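Local coordinates for PTS-dependent dihydroxyacetone kinase operon regulatory protein (Escherichia coli, PDB 4LRZ) that activates transcription of the dhaKLM operon from a sigma-70 promoter and represses its own expression, this chain being the probable sensor region, with GAF and PAS domains, at residues S13-K25 and E110-S124. Sequence-based numbering, arbitrary orientation.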
ATOM      1  N   SER F  13     -11.245  -2.206 -33.895  1.00 68.09           N
ATOM      2  CA  SER F  13     -11.582  -1.411 -32.670  1.00 68.29           C
ATOM      3  C   SER F  13     -11.717   0.068 -32.994  1.00 68.14           C
ATOM      4  O   SER F  13     -10.878   0.597 -33.724  1.00 67.95           O
ATOM      5  CB  SER F  13     -10.500  -1.557 -31.599  1.00 67.60           C
ATOM      6  OG  SER F  13     -10.537  -0.474 -30.658  1.00 68.61           O
ATOM      7  N   PRO F  14     -12.755   0.745 -32.434  1.00 68.18           N
ATOM      8  CA  PRO F  14     -12.893   2.193 -32.628  1.00 67.20           C
ATOM      9  C   PRO F  14     -11.684   2.933 -32.064  1.00 64.66           C
ATOM     10  O   PRO F  14     -11.300   3.988 -32.591  1.00 64.50           O
ATOM     11  CB  PRO F  14     -14.182   2.551 -31.845  1.00 68.11           C
ATOM     12  CG  PRO F  14     -14.426   1.410 -30.918  1.00 68.94           C
ATOM     13  CD  PRO F  14     -13.896   0.194 -31.671  1.00 69.19           C
ATOM     14  N   LEU F  15     -11.091   2.371 -31.013  1.00 61.78           N
ATOM     15  CA  LEU F  15      -9.880   2.936 -30.406  1.00 58.90           C
ATOM     16  C   LEU F  15      -8.722   2.999 -31.401  1.00 56.54           C
ATOM     17  O   LEU F  15      -8.068   4.024 -31.506  1.00 56.32           O
ATOM     18  CB  LEU F  15      -9.468   2.151 -29.146  1.00 58.47           C
ATOM     19  CG  LEU F  15      -8.695   2.930 -28.068  1.00 58.44           C
ATOM     20  CD1 LEU F  15      -9.450   4.190 -27.596  1.00 60.07           C
ATOM     21  CD2 LEU F  15      -8.358   2.039 -26.873  1.00 58.05           C
ATOM     22  N   ILE F  16      -8.494   1.908 -32.123  1.00 54.38           N
ATOM     23  CA  ILE F  16      -7.455   1.824 -33.140  1.00 52.93           C
ATOM     24  C   ILE F  16      -7.744   2.750 -34.326  1.00 53.27           C
ATOM     25  O   ILE F  16      -6.889   3.532 -34.722  1.00 52.46           O
ATOM     26  CB  ILE F  16      -7.223   0.354 -33.622  1.00 52.66           C
ATOM     27  CG1 ILE F  16      -6.153  -0.329 -32.765  1.00 52.09           C
ATOM     28  CG2 ILE F  16      -6.723   0.305 -35.055  1.00 51.34           C
ATOM     29  CD1 ILE F  16      -6.594  -0.702 -31.398  1.00 52.12           C
ATOM     30  N   ALA F  17      -8.958   2.642 -34.863  1.00 53.44           N
ATOM     31  CA  ALA F  17      -9.416   3.392 -36.013  1.00 53.54           C
ATOM     32  C   ALA F  17      -9.295   4.894 -35.770  1.00 52.96           C
ATOM     33  O   ALA F  17      -8.847   5.624 -36.639  1.00 52.42           O
ATOM     34  CB  ALA F  17     -10.885   3.010 -36.344  1.00 54.60           C
ATOM     35  N   THR F  18      -9.692   5.333 -34.582  1.00 52.22           N
ATOM     36  CA  THR F  18      -9.600   6.727 -34.177  1.00 52.36           C
ATOM     37  C   THR F  18      -8.145   7.176 -34.133  1.00 50.61           C
ATOM     38  O   THR F  18      -7.812   8.269 -34.612  1.00 50.65           O
ATOM     39  CB  THR F  18     -10.238   6.905 -32.794  1.00 53.01           C
ATOM     40  OG1 THR F  18     -11.619   6.535 -32.894  1.00 56.25           O
ATOM     41  CG2 THR F  18     -10.135   8.338 -32.313  1.00 54.44           C
ATOM     42  N   SER F  19      -7.291   6.306 -33.579  1.00 48.25           N
ATOM     43  CA  SER F  19      -5.857   6.526 -33.544  1.00 46.18           C
ATOM     44  C   SER F  19      -5.260   6.654 -34.949  1.00 46.30           C
ATOM     45  O   SER F  19      -4.429   7.529 -35.207  1.00 45.48           O
ATOM     46  CB  SER F  19      -5.157   5.413 -32.772  1.00 44.61           C
ATOM     47  OG  SER F  19      -3.745   5.517 -32.922  1.00 40.62           O
ATOM     48  N   TRP F  20      -5.689   5.773 -35.848  1.00 46.76           N
ATOM     49  CA  TRP F  20      -5.320   5.862 -37.251  1.00 47.89           C
ATOM     50  C   TRP F  20      -5.699   7.197 -37.880  1.00 49.03           C
ATOM     51  O   TRP F  20      -4.900   7.753 -38.609  1.00 48.24           O
ATOM     52  CB  TRP F  20      -5.949   4.746 -38.029  1.00 48.05           C
ATOM     53  CG  TRP F  20      -5.302   3.407 -37.856  1.00 51.40           C
ATOM     54  CD1 TRP F  20      -4.337   3.047 -36.940  1.00 49.81           C
ATOM     55  CD2 TRP F  20      -5.634   2.211 -38.576  1.00 55.07           C
ATOM     56  NE1 TRP F  20      -4.027   1.719 -37.084  1.00 49.88           N
ATOM     57  CE2 TRP F  20      -4.804   1.176 -38.072  1.00 53.28           C
ATOM     58  CE3 TRP F  20      -6.534   1.918 -39.625  1.00 57.24           C
ATOM     59  CZ2 TRP F  20      -4.842  -0.141 -38.583  1.00 56.36           C
ATOM     60  CZ3 TRP F  20      -6.585   0.601 -40.121  1.00 59.84           C
ATOM     61  CH2 TRP F  20      -5.747  -0.414 -39.593  1.00 58.10           C
ATOM     62  N   GLU F  21      -6.893   7.717 -37.586  1.00 50.95           N
ATOM     63  CA  GLU F  21      -7.285   9.053 -38.098  1.00 53.97           C
ATOM     64  C   GLU F  21      -6.357  10.170 -37.615  1.00 52.76           C
ATOM     65  O   GLU F  21      -6.132  11.104 -38.353  1.00 54.24           O
ATOM     66  CB  GLU F  21      -8.744   9.461 -37.770  1.00 55.81           C
ATOM     67  CG  GLU F  21      -9.881   8.562 -38.333  1.00 63.89           C
ATOM     68  CD  GLU F  21     -11.320   9.010 -37.876  1.00 75.37           C
ATOM     69  OE1 GLU F  21     -11.449   9.737 -36.836  1.00 78.03           O
ATOM     70  OE2 GLU F  21     -12.323   8.629 -38.563  1.00 79.63           O
ATOM     71  N   ARG F  22      -5.840  10.097 -36.385  1.00 51.48           N
ATOM     72  CA  ARG F  22      -4.896  11.128 -35.900  1.00 50.52           C
ATOM     73  C   ARG F  22      -3.555  10.999 -36.617  1.00 49.88           C
ATOM     74  O   ARG F  22      -2.948  11.993 -37.031  1.00 50.06           O
ATOM     75  CB  ARG F  22      -4.700  11.049 -34.388  1.00 48.88           C
ATOM     76  CG  ARG F  22      -5.986  11.256 -33.568  1.00 49.12           C
ATOM     77  CD  ARG F  22      -5.665  11.375 -32.048  1.00 48.55           C
ATOM     78  NE  ARG F  22      -5.135  10.140 -31.452  1.00 44.95           N
ATOM     79  CZ  ARG F  22      -5.898   9.174 -30.927  1.00 46.45           C
ATOM     80  NH1 ARG F  22      -7.231   9.288 -30.921  1.00 43.49           N
ATOM     81  NH2 ARG F  22      -5.328   8.088 -30.407  1.00 43.49           N
ATOM     82  N   CYS F  23      -3.120   9.756 -36.784  1.00 49.74           N
ATOM     83  CA  CYS F  23      -1.844   9.443 -37.442  1.00 50.25           C
ATOM     84  C   CYS F  23      -1.827   9.773 -38.943  1.00 51.22           C
ATOM     85  O   CYS F  23      -0.775  10.082 -39.499  1.00 50.86           O
ATOM     86  CB  CYS F  23      -1.488   7.965 -37.233  1.00 49.49           C
ATOM     87  SG  CYS F  23      -0.995   7.464 -35.529  1.00 49.22           S
ATOM     88  N   ASN F  24      -3.003   9.692 -39.571  1.00 52.53           N
ATOM     89  CA  ASN F  24      -3.208   9.978 -40.991  1.00 54.84           C
ATOM     90  C   ASN F  24      -2.827  11.403 -41.410  1.00 55.70           C
ATOM     91  O   ASN F  24      -2.372  11.610 -42.520  1.00 55.27           O
ATOM     92  CB  ASN F  24      -4.676   9.729 -41.367  1.00 56.03           C
ATOM     93  CG  ASN F  24      -4.907   8.340 -41.885  1.00 58.64           C
ATOM     94  OD1 ASN F  24      -3.995   7.717 -42.432  1.00 61.88           O
ATOM     95  ND2 ASN F  24      -6.129   7.833 -41.720  1.00 61.17           N
ATOM     96  N   LYS F  25      -3.044  12.361 -40.504  1.00 56.37           N
ATOM     97  CA  LYS F  25      -2.756  13.764 -40.738  1.00 57.56           C
ATOM     98  C   LYS F  25      -1.294  13.996 -41.125  1.00 57.00           C
ATOM     99  O   LYS F  25      -1.025  14.660 -42.129  1.00 58.75           O
ATOM    100  CB  LYS F  25      -3.102  14.596 -39.502  1.00 57.66           C
ATOM    101  CG  LYS F  25      -4.602  14.634 -39.132  1.00 62.02           C
ATOM    102  CD  LYS F  25      -4.840  15.382 -37.771  1.00 66.10           C
ATOM    103  CE  LYS F  25      -6.179  15.012 -37.067  1.00 69.41           C
ATOM    104  NZ  LYS F  25      -6.040  14.576 -35.588  1.00 66.72           N
ATOM    105  N   GLU F 110       2.571   8.530 -29.950  1.00 32.39           N
ATOM    106  CA  GLU F 110       1.771   8.160 -31.076  1.00 34.31           C
ATOM    107  C   GLU F 110       2.164   9.007 -32.272  1.00 36.20           C
ATOM    108  O   GLU F 110       2.106   8.525 -33.401  1.00 37.59           O
ATOM    109  CB  GLU F 110       0.315   8.465 -30.754  1.00 34.19           C
ATOM    110  CG  GLU F 110      -0.644   7.998 -31.809  1.00 35.69           C
ATOM    111  CD  GLU F 110      -2.093   8.209 -31.382  1.00 39.53           C
ATOM    112  OE1 GLU F 110      -2.486   9.374 -31.194  1.00 40.42           O
ATOM    113  OE2 GLU F 110      -2.839   7.208 -31.205  1.00 39.16           O
ATOM    114  N   GLY F 111       2.511  10.272 -32.016  1.00 37.33           N
ATOM    115  CA  GLY F 111       2.914  11.206 -33.070  1.00 39.28           C
ATOM    116  C   GLY F 111       4.281  10.833 -33.644  1.00 39.62           C
ATOM    117  O   GLY F 111       4.718  11.426 -34.629  1.00 39.56           O
ATOM    118  N   ILE F 112       4.962   9.845 -33.045  1.00 38.74           N
ATOM    119  CA  ILE F 112       6.289   9.459 -33.583  1.00 38.34           C
ATOM    120  C   ILE F 112       6.264   8.048 -34.179  1.00 39.04           C
ATOM    121  O   ILE F 112       6.796   7.795 -35.264  1.00 39.55           O
ATOM    122  CB  ILE F 112       7.405   9.559 -32.518  1.00 37.78           C
ATOM    123  CG1 ILE F 112       7.372  10.927 -31.835  1.00 35.63           C
ATOM    124  CG2 ILE F 112       8.761   9.232 -33.127  1.00 37.46           C
ATOM    125  CD1 ILE F 112       8.416  11.125 -30.756  1.00 35.40           C
ATOM    126  N   ILE F 113       5.639   7.110 -33.491  1.00 38.68           N
ATOM    127  CA  ILE F 113       5.722   5.735 -33.972  1.00 38.68           C
ATOM    128  C   ILE F 113       4.370   5.212 -34.445  1.00 39.07           C
ATOM    129  O   ILE F 113       4.260   4.052 -34.823  1.00 38.99           O
ATOM    130  CB  ILE F 113       6.415   4.741 -32.933  1.00 38.84           C
ATOM    131  CG1 ILE F 113       5.544   4.539 -31.662  1.00 37.16           C
ATOM    132  CG2 ILE F 113       7.886   5.165 -32.643  1.00 36.49           C
ATOM    133  CD1 ILE F 113       6.000   3.423 -30.786  1.00 35.50           C
ATOM    134  N   GLY F 114       3.347   6.061 -34.382  1.00 38.71           N
ATOM    135  CA  GLY F 114       2.024   5.628 -34.771  1.00 39.68           C
ATOM    136  C   GLY F 114       1.307   4.813 -33.695  1.00 39.16           C
ATOM    137  O   GLY F 114       1.840   4.583 -32.622  1.00 38.50           O
ATOM    138  N   THR F 115       0.087   4.414 -34.014  1.00 38.65           N
ATOM    139  CA  THR F 115      -0.756   3.625 -33.166  1.00 38.83           C
ATOM    140  C   THR F 115      -0.010   2.402 -32.685  1.00 38.41           C
ATOM    141  O   THR F 115       0.462   1.579 -33.514  1.00 38.13           O
ATOM    142  CB  THR F 115      -1.966   3.112 -33.960  1.00 40.22           C
ATOM    143  OG1 THR F 115      -2.528   4.187 -34.714  1.00 40.66           O
ATOM    144  CG2 THR F 115      -3.025   2.490 -33.024  1.00 38.79           C
ATOM    145  N   CYS F 116       0.040   2.292 -31.350  1.00 36.78           N
ATOM    146  CA  CYS F 116       0.791   1.293 -30.616  1.00 35.54           C
ATOM    147  C   CYS F 116       0.408   1.363 -29.146  1.00 34.20           C
ATOM    148  O   CYS F 116       0.293   2.447 -28.575  1.00 34.33           O
ATOM    149  CB  CYS F 116       2.308   1.541 -30.759  1.00 35.72           C
ATOM    150  SG  CYS F 116       3.303   0.193 -30.114  1.00 37.17           S
ATOM    151  N   ALA F 117       0.242   0.202 -28.522  1.00 33.18           N
ATOM    152  CA  ALA F 117      -0.062   0.121 -27.105  1.00 32.25           C
ATOM    153  C   ALA F 117       0.859   1.033 -26.246  1.00 32.00           C
ATOM    154  O   ALA F 117       0.418   1.659 -25.268  1.00 31.39           O
ATOM    155  CB  ALA F 117       0.018  -1.348 -26.657  1.00 32.06           C
ATOM    156  N   LEU F 118       2.136   1.102 -26.622  1.00 31.65           N
ATOM    157  CA  LEU F 118       3.125   1.902 -25.893  1.00 31.21           C
ATOM    158  C   LEU F 118       2.594   3.305 -25.600  1.00 32.20           C
ATOM    159  O   LEU F 118       2.886   3.872 -24.514  1.00 33.38           O
ATOM    160  CB  LEU F 118       4.420   2.026 -26.702  1.00 29.97           C
ATOM    161  CG  LEU F 118       5.245   0.788 -26.915  1.00 32.39           C
ATOM    162  CD1 LEU F 118       6.550   1.086 -27.596  1.00 30.55           C
ATOM    163  CD2 LEU F 118       5.521   0.128 -25.523  1.00 33.83           C
ATOM    164  N   SER F 119       1.834   3.883 -26.548  1.00 30.93           N
ATOM    165  CA  SER F 119       1.165   5.190 -26.271  1.00 30.02           C
ATOM    166  C   SER F 119      -0.315   5.082 -26.010  1.00 30.11           C
ATOM    167  O   SER F 119      -0.860   5.840 -25.229  1.00 30.94           O
ATOM    168  CB  SER F 119       1.397   6.220 -27.410  1.00 30.26           C
ATOM    169  OG  SER F 119       0.860   5.784 -28.660  1.00 28.36           O
ATOM    170  N   LEU F 120      -0.992   4.170 -26.683  1.00 30.53           N
ATOM    171  CA  LEU F 120      -2.448   4.161 -26.631  1.00 32.97           C
ATOM    172  C   LEU F 120      -2.944   3.851 -25.215  1.00 33.80           C
ATOM    173  O   LEU F 120      -4.063   4.229 -24.827  1.00 34.09           O
ATOM    174  CB  LEU F 120      -2.966   3.111 -27.576  1.00 33.12           C
ATOM    175  CG  LEU F 120      -4.065   3.448 -28.544  1.00 38.18           C
ATOM    176  CD1 LEU F 120      -4.747   2.119 -28.922  1.00 40.08           C
ATOM    177  CD2 LEU F 120      -5.061   4.556 -28.058  1.00 38.12           C
ATOM    178  N   ALA F 121      -2.114   3.174 -24.429  1.00 34.25           N
ATOM    179  CA  ALA F 121      -2.524   2.866 -23.064  1.00 35.28           C
ATOM    180  C   ALA F 121      -2.748   4.134 -22.257  1.00 36.02           C
ATOM    181  O   ALA F 121      -3.784   4.262 -21.603  1.00 37.29           O
ATOM    182  CB  ALA F 121      -1.530   1.924 -22.368  1.00 34.06           C
ATOM    183  N   ALA F 122      -1.788   5.054 -22.304  1.00 35.83           N
ATOM    184  CA  ALA F 122      -1.909   6.332 -21.607  1.00 36.81           C
ATOM    185  C   ALA F 122      -2.916   7.252 -22.276  1.00 36.82           C
ATOM    186  O   ALA F 122      -3.574   8.042 -21.606  1.00 37.45           O
ATOM    187  CB  ALA F 122      -0.564   7.055 -21.555  1.00 37.46           C
ATOM    188  N   ILE F 123      -3.002   7.194 -23.592  1.00 36.35           N
ATOM    189  CA  ILE F 123      -4.007   7.986 -24.284  1.00 36.83           C
ATOM    190  C   ILE F 123      -5.402   7.524 -23.851  1.00 37.21           C
ATOM    191  O   ILE F 123      -6.273   8.360 -23.610  1.00 37.10           O
ATOM    192  CB  ILE F 123      -3.871   7.896 -25.831  1.00 37.35           C
ATOM    193  CG1 ILE F 123      -2.631   8.679 -26.311  1.00 38.66           C
ATOM    194  CG2 ILE F 123      -5.123   8.465 -26.538  1.00 37.68           C
ATOM    195  CD1 ILE F 123      -2.038   8.164 -27.665  1.00 38.00           C
ATOM    196  N   SER F 124      -5.608   6.205 -23.723  1.00 36.37           N
ATOM    197  CA  SER F 124      -6.942   5.688 -23.439  1.00 37.03           C
ATOM    198  C   SER F 124      -7.206   5.568 -21.957  1.00 36.96           C
ATOM    199  O   SER F 124      -8.365   5.522 -21.518  1.00 37.52           O
ATOM    200  CB  SER F 124      -7.156   4.342 -24.108  1.00 37.07           C
ATOM    201  OG  SER F 124      -6.380   3.342 -23.467  1.00 39.57           O
TER
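Arg22 and Glu110 form a side-on salt bridge that ties the N-terminal helix 14-25 to the GAF domain, where helix 117-124 packs on the antiparallel sheet. Arg22 NE gives a nearly straight bond (164°) to Glu110 OE1 at 2.8 Å, and NH2 bonds to the syn lone pair of OE2. The guanidinium and carboxylate planes are 32° apart. Glu110 OE2 also accepts from Ser19 OG (2.6 Å), which arrives from above the carboxylate plane. Ser19 OG in turn accepts from Thr115 OG1 at 2.5 Å, completing a buried hydrogen-bond chain, Thr115 OG1 to Ser19 OG to Glu110 OE2. A chi1 of 171° turns the Ser19 hydroxyl toward Glu110 and Thr115. Trp20 presents the CD1 edge of its indole to the Thr115 hydroxyl, while NE1 is satisfied by Gln134 O. Cys23 SG lies against CA of Gly114 (3.6 Å), just past helix 110-113, with positive phi. Toward the other end, Leu15 and Ile16 pack on Leu120, and Val128 of strand 128-131 touches both leucines. Ser124 OG donates to Leu120 O and accepts from Gln126 N, and Ser124 CB meets Leu15 CD2 at 3.8 Å.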